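Local coordinates for protein paraflagellar rod component (Trypanosoma brucei, PDB 2Q0X) that is of unknown function but adopts the alpha/beta-hydrolase fold and is named as a component of the paraflagellar rod, at residues His16-Pro24 and Asp93-Leu101. Residues are numbered along the deposited sequence; the frame is centred on the assembly and turned at random.
Sequences HLFTYYKDP and DVDDLIGIL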
loop_
_atom_site.group_PDB
_atom_site.type_symbol
_atom_site.label_atom_id
_atom_site.label_comp_id
_atom_site.label_asym_id
_atom_site.label_seq_id
_atom_site.Cartn_x
_atom_site.Cartn_y
_atom_site.Cartn_z
ATOM N N HIS A 16 2.152 -15.599 -6.407
ATOM C CA HIS A 16 0.696 -15.589 -6.424
ATOM C C HIS A 16 0.189 -14.478 -5.530
ATOM O O HIS A 16 0.675 -14.296 -4.436
ATOM C CB HIS A 16 0.135 -16.931 -5.969
ATOM C CG HIS A 16 0.141 -17.983 -7.035
ATOM N ND1 HIS A 16 1.289 -18.631 -7.428
ATOM C CD2 HIS A 16 -0.860 -18.509 -7.776
ATOM C CE1 HIS A 16 0.998 -19.507 -8.374
ATOM N NE2 HIS A 16 -0.300 -19.449 -8.609
ATOM N N LEU A 17 -0.781 -13.722 -6.018
ATOM C CA LEU A 17 -1.314 -12.595 -5.272
ATOM C C LEU A 17 -2.753 -12.903 -4.893
ATOM O O LEU A 17 -3.530 -13.381 -5.714
ATOM C CB LEU A 17 -1.275 -11.317 -6.105
ATOM C CG LEU A 17 -1.584 -10.013 -5.364
ATOM C CD1 LEU A 17 -0.430 -9.624 -4.440
ATOM C CD2 LEU A 17 -1.876 -8.919 -6.373
ATOM N N PHE A 18 -3.103 -12.623 -3.648
ATOM C CA PHE A 18 -4.495 -12.571 -3.264
ATOM C C PHE A 18 -4.717 -11.492 -2.232
ATOM O O PHE A 18 -3.767 -10.846 -1.780
ATOM C CB PHE A 18 -4.982 -13.936 -2.760
ATOM C CG PHE A 18 -4.464 -14.317 -1.413
ATOM C CD1 PHE A 18 -3.204 -14.851 -1.272
ATOM C CD2 PHE A 18 -5.255 -14.161 -0.284
ATOM C CE1 PHE A 18 -2.723 -15.215 -0.033
ATOM C CE2 PHE A 18 -4.778 -14.510 0.961
ATOM C CZ PHE A 18 -3.500 -15.050 1.083
ATOM N N THR A 19 -5.989 -11.268 -1.906
ATOM C CA THR A 19 -6.361 -10.341 -0.852
ATOM C C THR A 19 -7.289 -11.049 0.152
ATOM O O THR A 19 -8.015 -11.969 -0.203
ATOM C CB THR A 19 -7.054 -9.088 -1.421
ATOM O OG1 THR A 19 -8.306 -9.461 -1.985
ATOM C CG2 THR A 19 -6.203 -8.403 -2.516
ATOM N N TYR A 20 -7.236 -10.641 1.411
ATOM C CA TYR A 20 -8.237 -11.088 2.372
ATOM C C TYR A 20 -8.881 -9.869 3.005
ATOM O O TYR A 20 -8.236 -8.831 3.168
ATOM C CB TYR A 20 -7.645 -12.056 3.406
ATOM C CG TYR A 20 -6.604 -11.456 4.330
ATOM C CD1 TYR A 20 -5.306 -11.229 3.885
ATOM C CD2 TYR A 20 -6.924 -11.135 5.655
ATOM C CE1 TYR A 20 -4.343 -10.692 4.731
ATOM C CE2 TYR A 20 -5.988 -10.583 6.497
ATOM C CZ TYR A 20 -4.680 -10.367 6.031
ATOM O OH TYR A 20 -3.719 -9.834 6.862
ATOM N N TYR A 21 -10.165 -9.997 3.317
ATOM C CA TYR A 21 -10.965 -8.875 3.807
ATOM C C TYR A 21 -10.664 -8.604 5.269
ATOM O O TYR A 21 -10.797 -9.481 6.121
ATOM C CB TYR A 21 -12.471 -9.136 3.655
ATOM C CG TYR A 21 -13.061 -8.747 2.322
ATOM C CD1 TYR A 21 -13.603 -7.478 2.119
ATOM C CD2 TYR A 21 -13.111 -9.655 1.270
ATOM C CE1 TYR A 21 -14.163 -7.113 0.889
ATOM C CE2 TYR A 21 -13.675 -9.302 0.031
ATOM C CZ TYR A 21 -14.199 -8.037 -0.158
ATOM O OH TYR A 21 -14.750 -7.704 -1.390
ATOM N N LYS A 22 -10.265 -7.366 5.531
ATOM C CA LYS A 22 -10.134 -6.818 6.877
ATOM C C LYS A 22 -11.489 -6.281 7.321
ATOM O O LYS A 22 -11.787 -6.229 8.514
ATOM C CB LYS A 22 -9.079 -5.701 6.840
ATOM C CG LYS A 22 -9.088 -4.662 7.967
ATOM C CD LYS A 22 -8.092 -3.542 7.620
ATOM C CE LYS A 22 -8.215 -2.307 8.499
ATOM N NZ LYS A 22 -7.730 -1.076 7.790
ATOM N N ASP A 23 -12.308 -5.916 6.338
ATOM C CA ASP A 23 -13.539 -5.153 6.546
ATOM C C ASP A 23 -14.001 -4.836 5.126
ATOM O O ASP A 23 -13.180 -4.833 4.212
ATOM C CB ASP A 23 -13.275 -3.906 7.436
ATOM C CG ASP A 23 -13.206 -2.598 6.657
ATOM O OD1 ASP A 23 -13.967 -2.398 5.700
ATOM O OD2 ASP A 23 -12.404 -1.728 7.053
ATOM N N PRO A 24 -15.309 -4.591 4.914
ATOM C CA PRO A 24 -15.807 -4.454 3.530
ATOM C C PRO A 24 -15.374 -3.185 2.761
ATOM O O PRO A 24 -16.067 -2.775 1.832
ATOM C CB PRO A 24 -17.329 -4.490 3.711
ATOM C CG PRO A 24 -17.561 -3.965 5.098
ATOM C CD PRO A 24 -16.385 -4.431 5.911
ATOM N N ASP A 93 -4.988 -8.495 12.307
ATOM C CA ASP A 93 -5.052 -8.728 10.859
ATOM C C ASP A 93 -3.965 -9.682 10.372
ATOM O O ASP A 93 -4.235 -10.570 9.574
ATOM C CB ASP A 93 -4.920 -7.406 10.087
ATOM C CG ASP A 93 -6.059 -6.464 10.352
ATOM O OD1 ASP A 93 -7.128 -6.924 10.765
ATOM O OD2 ASP A 93 -5.869 -5.257 10.169
ATOM N N VAL A 94 -2.744 -9.503 10.856
ATOM C CA VAL A 94 -1.652 -10.440 10.555
ATOM C C VAL A 94 -1.925 -11.863 11.071
ATOM O O VAL A 94 -1.627 -12.845 10.370
ATOM C CB VAL A 94 -0.283 -9.903 11.029
ATOM C CG1 VAL A 94 0.832 -10.916 10.718
ATOM C CG2 VAL A 94 0.032 -8.525 10.312
ATOM N N ASP A 95 -2.524 -11.972 12.265
ATOM C CA ASP A 95 -2.876 -13.280 12.830
ATOM C C ASP A 95 -3.926 -14.021 12.010
ATOM O O ASP A 95 -3.851 -15.233 11.839
ATOM C CB ASP A 95 -3.350 -13.143 14.272
ATOM C CG ASP A 95 -3.081 -14.399 15.087
ATOM O OD1 ASP A 95 -1.997 -15.013 14.894
ATOM O OD2 ASP A 95 -3.963 -14.771 15.892
ATOM N N ASP A 96 -4.896 -13.269 11.500
ATOM C CA ASP A 96 -5.874 -13.775 10.538
ATOM C C ASP A 96 -5.200 -14.319 9.265
ATOM O O ASP A 96 -5.623 -15.328 8.709
ATOM C CB ASP A 96 -6.887 -12.674 10.155
ATOM C CG ASP A 96 -7.716 -12.166 11.358
ATOM O OD1 ASP A 96 -7.792 -12.889 12.387
ATOM O OD2 ASP A 96 -8.298 -11.043 11.270
ATOM N N LEU A 97 -4.160 -13.650 8.785
ATOM C CA LEU A 97 -3.419 -14.159 7.626
ATOM C C LEU A 97 -2.682 -15.459 7.984
ATOM O O LEU A 97 -2.719 -16.426 7.225
ATOM C CB LEU A 97 -2.440 -13.104 7.089
ATOM C CG LEU A 97 -1.528 -13.572 5.954
ATOM C CD1 LEU A 97 -2.367 -14.212 4.808
ATOM C CD2 LEU A 97 -0.564 -12.453 5.467
ATOM N N ILE A 98 -2.032 -15.483 9.144
ATOM C CA ILE A 98 -1.384 -16.704 9.618
ATOM C C ILE A 98 -2.366 -17.886 9.617
ATOM O O ILE A 98 -2.054 -18.953 9.096
ATOM C CB ILE A 98 -0.733 -16.522 10.999
ATOM C CG1 ILE A 98 0.425 -15.517 10.904
ATOM C CG2 ILE A 98 -0.219 -17.870 11.555
ATOM C CD1 ILE A 98 1.024 -15.116 12.289
ATOM N N GLY A 99 -3.554 -17.684 10.186
ATOM C CA GLY A 99 -4.613 -18.661 10.115
ATOM C C GLY A 99 -4.965 -19.141 8.715
ATOM O O GLY A 99 -5.134 -20.354 8.479
ATOM N N ILE A 100 -5.109 -18.198 7.789
ATOM C CA ILE A 100 -5.362 -18.517 6.384
ATOM C C ILE A 100 -4.228 -19.358 5.790
ATOM O O ILE A 100 -4.457 -20.373 5.148
ATOM C CB ILE A 100 -5.536 -17.227 5.559
ATOM C CG1 ILE A 100 -6.903 -16.600 5.844
ATOM C CG2 ILE A 100 -5.313 -17.485 4.037
ATOM C CD1 ILE A 100 -6.933 -15.086 5.509
ATOM N N LEU A 101 -2.997 -18.945 6.015
ATOM C CA LEU A 101 -1.854 -19.692 5.498
ATOM C C LEU A 101 -1.780 -21.137 6.022
ATOM O O LEU A 101 -1.471 -22.083 5.277
ATOM C CB LEU A 101 -0.562 -18.967 5.857
ATOM C CG LEU A 101 -0.301 -17.657 5.111
ATOM C CD1 LEU A 101 0.862 -16.919 5.720
ATOM C CD2 LEU A 101 -0.057 -17.937 3.603
#
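The Tyr-20 side chain crosses that of Leu-97 at about a right angle, Leu-97 CB lying 3.7 Å from Tyr-20 CZ. Nearer the backbone, Ile-100 CD1 sits 3.8 Å from Tyr-20 CB, so that Leu-97 and Ile-100, about one helical turn apart, line the tyrosine from its hydroxyl end back to CB. With CB already directed at the helix, a chi1 of 65° places CG between the backbone N and the carbonyl carbon and brings the hydroxyl to the helix backbone, where it donates a 2.9 Å hydrogen bond from Tyr-20 OH to Asp-93 O. The hydroxyl stands well above the carbonyl plane, with a C=O...donor angle of 113°, while Leu-97 N reaches that oxygen from the opposite face; the helical i to i+4 bond is thus kept and the buried phenol gains a partner. In the alpha/beta-hydrolase fold helices pack on a central, mostly parallel sheet, and here helix 87-104 packs against strand 13-21, which runs antiparallel to strand 26-33 at the edge of the chain's own sheet; around His-16 and Leu-17 that sheet continues into the second subunit. Two residues back along the strand, Phe-18 directs CZ to within 4.0 Å of Leu-97 CD1 and 4.2 Å of Ile-100 CG2, and its ring also meets that of His-105. The extended Lys-22 chain passes Asp-93 obliquely, Lys-22 CD lying 3.8 Å from Asp-93 OD2. Their charged ends remain apart, the lysine bonding to Ser-82 O and the carboxylate to Gln-85 NE2.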